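Local coordinates for actin-related protein 8 (Homo sapiens, PDB 4FO0) that binds ATP with low basal ATPase activity, does not polymerise, and serves as a proposed core subunit of the INO80 chromatin-remodelling complex, helping recruit INO80 to DNA damage, at residues F16-H21 and K197-I202; D34-S39 and P550-W555; M220-M225 and L570-R575. All blocks are in the same frame, centred on the assembly; numbering follows the deposited sequence.

Overall arrangement
From the N terminus, 16-21 comes first and 34-39 follows, each waiting for a distant partner. Interaction 1 closes when 197-202 returns beside 16-21, pairing two parallel strands inside the sheet. Helix 211-225 then supplies 220-225. Much later 550-555 reaches 34-39 and closes interaction 2, the longest of the three loops, and 570-575 meets 220-225 to close interaction 3. Interaction 2 thus crosses both others, whereas interactions 1 and 3 stand in series. All three reach the same mixed sheet. Trp555 of interaction 2 hydrogen-bonds Val19 of interaction 1, and Trp571 of 570-575 makes a cation-pi contact with Arg200, so the C-terminal part of the chain is fastened to strands 17-21 and 200-205.

Interaction 1: residues F16-H21 and K197-I202; sequences FIIVIH and KYYRCI
Ile17, Ile18 and Val19 pair in register with Arg200, Cys201 and Ile202 as parallel strands, their axes 4.5 Å apart at closest and inclined by 27°, held by four backbone hydrogen bonds: Arg200 N to Phe16 O, Ile18 N to Arg200 O, Ile202 N to Ile18 O, and Ile20 N to Ile202 O. On the face bearing Ile17, Val19 and Ile202, Ile17 CG2 meets Ile202 CG1 at 3.6 Å, while Val19 and Ile202 lie side by side; beta-branched residues suit such extended backbone. Arg200 shares this face. A bend at chi3 (-57°) turns its chain so that NE gives a hydrogen bond to a water, which in turn donates to Phe16 O, and NH2 lies 3.6 Å from Ile17 CD1. On the other face Ile20 CD1 reaches Cys201 SG at 3.5 Å. Where the pairing begins, Phe16 brings CD1 over one face of the Tyr199 ring, 3.7 Å from CZ, with the two ring planes at 45°; Tyr199 OH goes on to hydrogen-bond Arg31 of strand 26-31. Strand 17-21 also pairs with 26-31, and the turn joining them holds the ATP-binding Ser24 and Thr25, the phosphate-binding hairpin of the actin fold. The chemistry implies an apolar centre of isoleucine and valine methyls, facing backbone N-H and C=O groups satisfied by the ladder, and Arg200 at the start, NE held by water, its charge in cation-pi contact with Trp571.

Interaction 2: residues D34-S39 and P550-W555; sequences DTLPAS and PRLIAW
Pro37 is the bump of this contact, and the hollow it fills lies between Trp555 and Leu552. Its CB sits over one face of the indole, 3.6 Å from the centroid of the six-membered ring and only 17° off the ring normal, a CH-pi contact. CD of the same proline lies 3.7 Å from Trp555 CE3, so the pyrrolidine ring spreads across the indole instead of touching it at one point. CG bridges the two walls: it is 3.7 Å from Leu552 CD2 while still lying over the indole. A proline suits this place because its compact, rigid ring presents several carbons to a flat surface at little entropic cost. Leu552 and, three residues on, Trp555 of helix 553-563 make the two walls; in the actin fold this helix lies against the sheet of the N-terminal strands, and the neighbouring Arg551 touches the bound ATP. The indole is directed toward Pro37 with CG anti to the backbone N (chi1 -178°), and its far rim meets the backbone of the preceding turn, where Asp34 O lies in the ring plane, 3.6 Å from Trp555 CH2. The indole N-H is spent on Val19 O of strand 17-21, a bond that, with Pro37 over the face, helps fix the rotation of the ring. Replacing Trp555 by an alanine would probably leave Pro37 without the surface it lies on, open a gap between loop and helix, and take the indole N-H away from Val19 O. Beyond the proline, Leu36 starts out away from the helix, but its branch swings back so that CD2 touches Leu552 CD1 at 3.7 Å, lengthening the leucine side of the groove toward solvent.

Interaction 3: residues M220-M225 and L570-R575; sequences MILMKM and LWIYQR
Leu222 and Ile572 supply the apolar part of this contact. The leucine points from helix 211-225 toward the short strand 572-573, where its CD1 comes to 4.0 Å from Ile572 O and 4.4 Å from Ile572 CG2, a loose fit in which a methyl rests as much on backbone as on side chain. Ile572 sends the rest of its side chain to helix 583-588, whose Met584 and Leu585 it touches. Met223 adds a flexible thioether: bends at chi2 (-49°) and chi3 (76°) fold the chain back, so that CE lies 3.5 Å from Gln574 OE1 and also beside Gln574 CG, the two side chains running alongside in opposite senses. In the fold, strand 200-205, helix 211-225 and strand 229-234 form a beta-alpha-beta crossover, and strand 572-573 is added antiparallel to 229-234, which brings the C-terminal part of the chain alongside the crossover helix. The polar part is a close approach of the Gln574 amide to the Leu222 carbonyl. Gln574 CD is 3.5 Å from Leu222 O, with OE1 and NE2 each 3.7 Å from Leu222 O; NE2 instead makes a weak hydrogen bond to Phe227 O. Glutamine suits this border, its methylenes lying against Met223 while its amide serves the backbone at Phe227. Tyr573 is the N-cap of helix 574-580, and its backbone N hydrogen-bonds Glu576 OE2, a first-turn side chain, as in one half of a capping box.

Interaction 1: residues F16-H21 and K197-I202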
loop_
_atom_site.group_PDB
_atom_site.type_symbol
_atom_site.label_atom_id
_atom_site.label_comp_id
_atom_site.label_asym_id
_atom_site.label_seq_id
_atom_site.Cartn_x
_atom_site.Cartn_y
_atom_site.Cartn_z
ATOM N N PHE A 16 -3.011 26.757 -0.376
ATOM C CA PHE A 16 -1.569 26.939 -0.341
ATOM C C PHE A 16 -0.876 25.940 0.563
ATOM O O PHE A 16 0.286 26.106 0.932
ATOM C CB PHE A 16 -1.241 28.373 0.039
ATOM C CG PHE A 16 -1.641 29.334 -1.011
ATOM C CD1 PHE A 16 -0.801 29.581 -2.084
ATOM C CD2 PHE A 16 -2.895 29.926 -0.983
ATOM C CE1 PHE A 16 -1.188 30.439 -3.088
ATOM C CE2 PHE A 16 -3.287 30.784 -1.982
ATOM C CZ PHE A 16 -2.433 31.041 -3.040
ATOM N N ILE A 17 -1.598 24.885 0.898
ATOM C CA ILE A 17 -1.022 23.807 1.660
ATOM C C ILE A 17 -1.014 22.528 0.835
ATOM O O ILE A 17 -2.073 22.032 0.438
ATOM C CB ILE A 17 -1.788 23.629 2.951
ATOM C CG1 ILE A 17 -1.569 24.873 3.822
ATOM C CG2 ILE A 17 -1.355 22.345 3.641
ATOM C CD1 ILE A 17 -2.436 24.924 5.043
ATOM N N ILE A 18 0.181 22.017 0.541
ATOM C CA ILE A 18 0.307 20.748 -0.186
ATOM C C ILE A 18 0.340 19.561 0.774
ATOM O O ILE A 18 1.150 19.528 1.708
ATOM C CB ILE A 18 1.572 20.677 -1.033
ATOM C CG1 ILE A 18 1.593 21.785 -2.084
ATOM C CG2 ILE A 18 1.644 19.333 -1.722
ATOM C CD1 ILE A 18 0.469 21.690 -3.050
ATOM N N VAL A 19 -0.554 18.598 0.559
ATOM C CA VAL A 19 -0.588 17.404 1.399
ATOM C C VAL A 19 0.064 16.224 0.684
ATOM O O VAL A 19 -0.316 15.870 -0.439
ATOM C CB VAL A 19 -2.016 17.064 1.843
ATOM C CG1 VAL A 19 -2.046 15.759 2.626
ATOM C CG2 VAL A 19 -2.573 18.202 2.686
ATOM N N ILE A 20 1.064 15.634 1.335
ATOM C CA ILE A 20 1.870 14.592 0.703
ATOM C C ILE A 20 1.840 13.259 1.440
ATOM O O ILE A 20 2.285 13.146 2.590
ATOM C CB ILE A 20 3.317 15.035 0.547
ATOM C CG1 ILE A 20 3.361 16.411 -0.117
ATOM C CG2 ILE A 20 4.110 13.994 -0.257
ATOM C CD1 ILE A 20 4.751 17.008 -0.195
ATOM N N HIS A 21 1.308 12.247 0.766
ATOM C CA HIS A 21 1.250 10.913 1.339
ATOM C C HIS A 21 1.988 9.930 0.452
ATOM O O HIS A 21 1.431 9.404 -0.515
ATOM C CB HIS A 21 -0.187 10.454 1.486
ATOM C CG HIS A 21 -0.326 9.198 2.277
ATOM N ND1 HIS A 21 -1.503 8.476 2.331
ATOM C CD2 HIS A 21 0.563 8.530 3.052
ATOM C CE1 HIS A 21 -1.331 7.423 3.109
ATOM N NE2 HIS A 21 -0.086 7.428 3.556
ATOM N N LYS A 197 7.721 28.770 -2.274
ATOM C CA LYS A 197 7.912 29.686 -1.149
ATOM C C LYS A 197 6.595 30.219 -0.576
ATOM O O LYS A 197 6.544 30.625 0.588
ATOM C CB LYS A 197 8.811 30.853 -1.552
ATOM C CG LYS A 197 8.293 31.674 -2.714
ATOM C CD LYS A 197 9.371 32.647 -3.178
ATOM C CE LYS A 197 8.967 33.407 -4.433
ATOM N NZ LYS A 197 10.158 33.971 -5.138
ATOM N N TYR A 198 5.539 30.216 -1.386
ATOM C CA TYR A 198 4.224 30.651 -0.925
ATOM C C TYR A 198 3.407 29.488 -0.387
ATOM O O TYR A 198 2.268 29.673 0.037
ATOM C CB TYR A 198 3.434 31.318 -2.051
ATOM C CG TYR A 198 4.201 32.370 -2.818
ATOM C CD1 TYR A 198 4.932 33.351 -2.155
ATOM C CD2 TYR A 198 4.203 32.377 -4.209
ATOM C CE1 TYR A 198 5.640 34.321 -2.864
ATOM C CE2 TYR A 198 4.906 33.341 -4.924
ATOM C CZ TYR A 198 5.622 34.310 -4.248
ATOM O OH TYR A 198 6.325 35.262 -4.957
ATOM N N TYR A 199 3.977 28.287 -0.409
ATOM C CA TYR A 199 3.256 27.108 0.062
ATOM C C TYR A 199 3.815 26.518 1.341
ATOM O O TYR A 199 4.987 26.693 1.677
ATOM C CB TYR A 199 3.231 26.023 -1.005
ATOM C CG TYR A 199 2.340 26.350 -2.162
ATOM C CD1 TYR A 199 1.063 25.812 -2.253
ATOM C CD2 TYR A 199 2.768 27.206 -3.162
ATOM C CE1 TYR A 199 0.238 26.111 -3.328
ATOM C CE2 TYR A 199 1.955 27.515 -4.228
ATOM C CZ TYR A 199 0.689 26.974 -4.318
ATOM O OH TYR A 199 -0.119 27.297 -5.405
ATOM N N ARG A 200 2.945 25.809 2.043
ATOM C CA ARG A 200 3.327 24.982 3.160
ATOM C C ARG A 200 2.965 23.542 2.839
ATOM O O ARG A 200 2.185 23.265 1.920
ATOM C CB ARG A 200 2.614 25.424 4.431
ATOM C CG ARG A 200 3.278 26.605 5.088
ATOM C CD ARG A 200 2.448 27.096 6.250
ATOM N NE ARG A 200 1.105 27.443 5.806
ATOM C CZ ARG A 200 0.133 27.838 6.617
ATOM N NH1 ARG A 200 0.368 27.943 7.918
ATOM N NH2 ARG A 200 -1.064 28.127 6.127
ATOM N N CYS A 201 3.522 22.632 3.624
ATOM C CA CYS A 201 3.404 21.212 3.356
ATOM C C CYS A 201 2.951 20.386 4.560
ATOM O O CYS A 201 3.455 20.537 5.670
ATOM C CB CYS A 201 4.754 20.689 2.875
ATOM S SG CYS A 201 4.799 18.909 2.692
ATOM N N ILE A 202 2.000 19.497 4.332
ATOM C CA ILE A 202 1.711 18.473 5.314
ATOM C C ILE A 202 2.263 17.141 4.823
ATOM O O ILE A 202 1.817 16.613 3.802
ATOM C CB ILE A 202 0.222 18.331 5.524
ATOM C CG1 ILE A 202 -0.379 19.693 5.924
ATOM C CG2 ILE A 202 -0.039 17.211 6.524
ATOM C CD1 ILE A 202 -1.001 19.727 7.299
HETATM O O HOH W 1 0.548 28.042 3.126
#

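Interaction 2: residues D34-S39 and P550-W555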
loop_
_atom_site.group_PDB
_atom_site.type_symbol
_atom_site.label_atom_id
_atom_site.label_comp_id
_atom_site.label_asym_id
_atom_site.label_seq_id
_atom_site.Cartn_x
_atom_site.Cartn_y
_atom_site.Cartn_z
ATOM N N ASP A 34 -8.063 20.234 -2.798
ATOM C CA ASP A 34 -8.457 19.241 -3.797
ATOM C C ASP A 34 -9.354 18.189 -3.133
ATOM O O ASP A 34 -9.188 17.845 -1.958
ATOM C CB ASP A 34 -7.235 18.627 -4.488
ATOM C CG ASP A 34 -6.415 19.661 -5.282
ATOM O OD1 ASP A 34 -7.001 20.672 -5.726
ATOM O OD2 ASP A 34 -5.189 19.464 -5.475
ATOM N N THR A 35 -10.346 17.714 -3.869
ATOM C CA THR A 35 -11.244 16.715 -3.321
ATOM C C THR A 35 -10.580 15.349 -3.431
ATOM O O THR A 35 -10.545 14.571 -2.471
ATOM C CB THR A 35 -12.577 16.716 -4.059
ATOM O OG1 THR A 35 -12.892 18.060 -4.454
ATOM C CG2 THR A 35 -13.672 16.169 -3.149
ATOM N N LEU A 36 -10.050 15.076 -4.618
ATOM C CA LEU A 36 -9.158 13.949 -4.833
ATOM C C LEU A 36 -7.728 14.433 -5.039
ATOM O O LEU A 36 -7.489 15.402 -5.761
ATOM C CB LEU A 36 -9.586 13.165 -6.063
ATOM C CG LEU A 36 -10.993 12.605 -5.985
ATOM C CD1 LEU A 36 -11.281 11.849 -7.257
ATOM C CD2 LEU A 36 -11.156 11.722 -4.747
ATOM N N PRO A 37 -6.768 13.745 -4.411
ATOM C CA PRO A 37 -5.353 14.003 -4.679
ATOM C C PRO A 37 -4.961 13.345 -5.990
ATOM O O PRO A 37 -5.630 12.410 -6.423
ATOM C CB PRO A 37 -4.659 13.261 -3.539
ATOM C CG PRO A 37 -5.563 12.091 -3.280
ATOM C CD PRO A 37 -6.958 12.646 -3.445
ATOM N N ALA A 38 -3.879 13.805 -6.603
ATOM C CA ALA A 38 -3.272 13.048 -7.692
ATOM C C ALA A 38 -2.615 11.776 -7.144
ATOM O O ALA A 38 -2.095 11.752 -6.017
ATOM C CB ALA A 38 -2.268 13.886 -8.436
ATOM N N SER A 39 -2.667 10.724 -7.947
ATOM C CA SER A 39 -2.099 9.436 -7.584
ATOM C C SER A 39 -1.061 9.074 -8.615
ATOM O O SER A 39 -1.376 8.912 -9.792
ATOM C CB SER A 39 -3.177 8.350 -7.539
ATOM O OG SER A 39 -3.888 8.360 -6.301
ATOM N N PRO A 550 -10.764 3.690 0.371
ATOM C CA PRO A 550 -9.862 3.376 1.488
ATOM C C PRO A 550 -8.433 3.853 1.225
ATOM O O PRO A 550 -7.665 4.136 2.146
ATOM C CB PRO A 550 -9.898 1.847 1.553
ATOM C CG PRO A 550 -11.160 1.452 0.857
ATOM C CD PRO A 550 -11.452 2.498 -0.157
ATOM N N ARG A 551 -8.070 3.940 -0.043
ATOM C CA ARG A 551 -6.747 4.427 -0.389
ATOM C C ARG A 551 -6.538 5.887 -0.058
ATOM O O ARG A 551 -5.403 6.313 0.119
ATOM C CB ARG A 551 -6.464 4.171 -1.859
ATOM C CG ARG A 551 -6.202 2.709 -2.123
ATOM C CD ARG A 551 -6.322 2.400 -3.565
ATOM N NE ARG A 551 -7.645 2.751 -4.044
ATOM C CZ ARG A 551 -8.061 2.519 -5.276
ATOM N NH1 ARG A 551 -7.246 1.937 -6.148
ATOM N NH2 ARG A 551 -9.282 2.873 -5.632
ATOM N N LEU A 552 -7.625 6.652 0.032
ATOM C CA LEU A 552 -7.522 8.106 0.195
ATOM C C LEU A 552 -7.845 8.650 1.588
ATOM O O LEU A 552 -7.672 9.845 1.832
ATOM C CB LEU A 552 -8.397 8.811 -0.826
ATOM C CG LEU A 552 -8.189 8.353 -2.267
ATOM C CD1 LEU A 552 -9.236 8.990 -3.165
ATOM C CD2 LEU A 552 -6.789 8.695 -2.741
ATOM N N ILE A 553 -8.311 7.787 2.490
ATOM C CA ILE A 553 -8.711 8.217 3.820
ATOM C C ILE A 553 -7.609 9.002 4.545
ATOM O O ILE A 553 -7.865 10.069 5.120
ATOM C CB ILE A 553 -9.151 7.028 4.705
ATOM C CG1 ILE A 553 -10.149 6.145 3.961
ATOM C CG2 ILE A 553 -9.758 7.528 6.004
ATOM C CD1 ILE A 553 -11.252 6.923 3.311
ATOM N N ALA A 554 -6.389 8.477 4.528
ATOM C CA ALA A 554 -5.313 9.114 5.266
ATOM C C ALA A 554 -4.942 10.447 4.620
ATOM O O ALA A 554 -4.793 11.477 5.298
ATOM C CB ALA A 554 -4.124 8.209 5.350
ATOM N N TRP A 555 -4.798 10.435 3.303
ATOM C CA TRP A 555 -4.511 11.675 2.619
ATOM C C TRP A 555 -5.604 12.707 2.952
ATOM O O TRP A 555 -5.308 13.844 3.299
ATOM C CB TRP A 555 -4.365 11.478 1.101
ATOM C CG TRP A 555 -4.026 12.767 0.440
ATOM C CD1 TRP A 555 -2.771 13.263 0.188
ATOM C CD2 TRP A 555 -4.949 13.773 0.017
ATOM N NE1 TRP A 555 -2.864 14.506 -0.385
ATOM C CE2 TRP A 555 -4.190 14.845 -0.498
ATOM C CE3 TRP A 555 -6.345 13.873 0.017
ATOM C CZ2 TRP A 555 -4.785 15.994 -1.017
ATOM C CZ3 TRP A 555 -6.931 15.014 -0.489
ATOM C CH2 TRP A 555 -6.156 16.058 -1.002
#

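Interaction 3: residues M220-M225 and L570-R575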
loop_
_atom_site.group_PDB
_atom_site.type_symbol
_atom_site.label_atom_id
_atom_site.label_comp_id
_atom_site.label_asym_id
_atom_site.label_seq_id
_atom_site.Cartn_x
_atom_site.Cartn_y
_atom_site.Cartn_z
ATOM N N MET A 220 14.605 18.041 3.051
ATOM C CA MET A 220 14.393 18.122 1.626
ATOM C C MET A 220 13.239 19.079 1.320
ATOM O O MET A 220 13.378 19.976 0.492
ATOM C CB MET A 220 14.138 16.731 1.036
ATOM C CG MET A 220 13.929 16.775 -0.453
ATOM S SD MET A 220 13.005 15.395 -1.126
ATOM C CE MET A 220 11.574 15.325 -0.048
ATOM N N ILE A 221 12.103 18.886 1.985
ATOM C CA ILE A 221 10.941 19.751 1.776
ATOM C C ILE A 221 11.257 21.239 1.957
ATOM O O ILE A 221 10.949 22.069 1.101
ATOM C CB ILE A 221 9.810 19.429 2.762
ATOM C CG1 ILE A 221 9.324 17.996 2.576
ATOM C CG2 ILE A 221 8.674 20.390 2.548
ATOM C CD1 ILE A 221 8.896 17.729 1.176
ATOM N N LEU A 222 11.862 21.567 3.093
ATOM C CA LEU A 222 12.120 22.951 3.454
ATOM C C LEU A 222 13.303 23.561 2.699
ATOM O O LEU A 222 13.175 24.619 2.076
ATOM C CB LEU A 222 12.330 23.063 4.970
ATOM C CG LEU A 222 11.076 22.751 5.788
ATOM C CD1 LEU A 222 11.359 22.897 7.256
ATOM C CD2 LEU A 222 9.928 23.657 5.372
ATOM N N MET A 223 14.445 22.879 2.742
ATOM C CA MET A 223 15.683 23.420 2.193
ATOM C C MET A 223 15.869 23.207 0.687
ATOM O O MET A 223 16.295 24.109 -0.021
ATOM C CB MET A 223 16.902 22.872 2.956
ATOM C CG MET A 223 16.966 23.232 4.440
ATOM S SD MET A 223 16.718 24.994 4.824
ATOM C CE MET A 223 14.949 25.120 4.609
ATOM N N LYS A 224 15.569 22.015 0.195
ATOM C CA LYS A 224 15.840 21.699 -1.205
ATOM C C LYS A 224 14.685 22.093 -2.130
ATOM O O LYS A 224 14.902 22.554 -3.239
ATOM C CB LYS A 224 16.138 20.204 -1.365
ATOM C CG LYS A 224 17.379 19.729 -0.651
ATOM C CD LYS A 224 18.586 19.804 -1.570
ATOM C CE LYS A 224 19.822 19.224 -0.902
ATOM N NZ LYS A 224 19.591 17.828 -0.420
ATOM N N MET A 225 13.453 21.894 -1.683
ATOM C CA MET A 225 12.315 22.131 -2.555
ATOM C C MET A 225 11.747 23.545 -2.392
ATOM O O MET A 225 11.201 24.111 -3.343
ATOM C CB MET A 225 11.228 21.091 -2.317
ATOM C CG MET A 225 11.478 19.763 -2.994
ATOM S SD MET A 225 10.191 18.593 -2.533
ATOM C CE MET A 225 9.062 18.719 -3.911
ATOM N N LEU A 570 1.837 23.799 15.023
ATOM C CA LEU A 570 2.664 22.672 14.602
ATOM C C LEU A 570 3.693 23.044 13.544
ATOM O O LEU A 570 4.748 22.431 13.475
ATOM C CB LEU A 570 1.799 21.511 14.105
ATOM C CG LEU A 570 0.814 20.911 15.117
ATOM C CD1 LEU A 570 0.002 19.771 14.502
ATOM C CD2 LEU A 570 1.534 20.439 16.365
ATOM N N TRP A 571 3.394 24.060 12.737
ATOM C CA TRP A 571 4.261 24.423 11.611
ATOM C C TRP A 571 5.712 24.636 11.997
ATOM O O TRP A 571 6.020 25.337 12.957
ATOM C CB TRP A 571 3.733 25.656 10.874
ATOM C CG TRP A 571 2.371 25.446 10.322
ATOM C CD1 TRP A 571 1.206 25.932 10.822
ATOM C CD2 TRP A 571 2.021 24.658 9.178
ATOM N NE1 TRP A 571 0.146 25.511 10.051
ATOM C CE2 TRP A 571 0.620 24.728 9.035
ATOM C CE3 TRP A 571 2.753 23.903 8.262
ATOM C CZ2 TRP A 571 -0.063 24.068 8.014
ATOM C CZ3 TRP A 571 2.075 23.255 7.246
ATOM C CH2 TRP A 571 0.683 23.337 7.133
ATOM N N ILE A 572 6.603 24.016 11.239
ATOM C CA ILE A 572 8.018 24.287 11.375
ATOM C C ILE A 572 8.435 25.027 10.132
ATOM O O ILE A 572 8.186 24.561 9.022
ATOM C CB ILE A 572 8.833 23.001 11.489
ATOM C CG1 ILE A 572 8.444 22.233 12.755
ATOM C CG2 ILE A 572 10.316 23.319 11.482
ATOM C CD1 ILE A 572 9.131 20.888 12.887
ATOM N N TYR A 573 9.066 26.183 10.315
ATOM C CA TYR A 573 9.397 27.052 9.194
ATOM C C TYR A 573 10.853 26.960 8.806
ATOM O O TYR A 573 11.697 26.543 9.601
ATOM C CB TYR A 573 8.987 28.501 9.493
ATOM C CG TYR A 573 7.485 28.657 9.603
ATOM C CD1 TYR A 573 6.704 28.832 8.461
ATOM C CD2 TYR A 573 6.839 28.582 10.842
ATOM C CE1 TYR A 573 5.313 28.951 8.543
ATOM C CE2 TYR A 573 5.447 28.701 10.938
ATOM C CZ TYR A 573 4.693 28.888 9.782
ATOM O OH TYR A 573 3.321 29.008 9.849
ATOM N N GLN A 574 11.133 27.351 7.567
ATOM C CA GLN A 574 12.472 27.246 7.003
ATOM C C GLN A 574 13.593 27.706 7.917
ATOM O O GLN A 574 14.578 26.986 8.106
ATOM C CB GLN A 574 12.562 28.035 5.713
ATOM C CG GLN A 574 11.948 27.375 4.523
ATOM C CD GLN A 574 12.587 27.866 3.239
ATOM O OE1 GLN A 574 13.797 28.098 3.189
ATOM N NE2 GLN A 574 11.781 28.038 2.197
ATOM N N ARG A 575 13.467 28.911 8.466
ATOM C CA ARG A 575 14.583 29.474 9.209
ATOM C C ARG A 575 14.799 28.789 10.549
ATOM O O ARG A 575 15.939 28.574 10.960
ATOM C CB ARG A 575 14.474 30.991 9.359
ATOM C CG ARG A 575 15.850 31.661 9.416
ATOM C CD ARG A 575 15.764 33.163 9.227
ATOM N NE ARG A 575 15.009 33.807 10.299
ATOM C CZ ARG A 575 15.462 34.821 11.030
ATOM N NH1 ARG A 575 16.673 35.317 10.804
ATOM N NH2 ARG A 575 14.702 35.343 11.983
#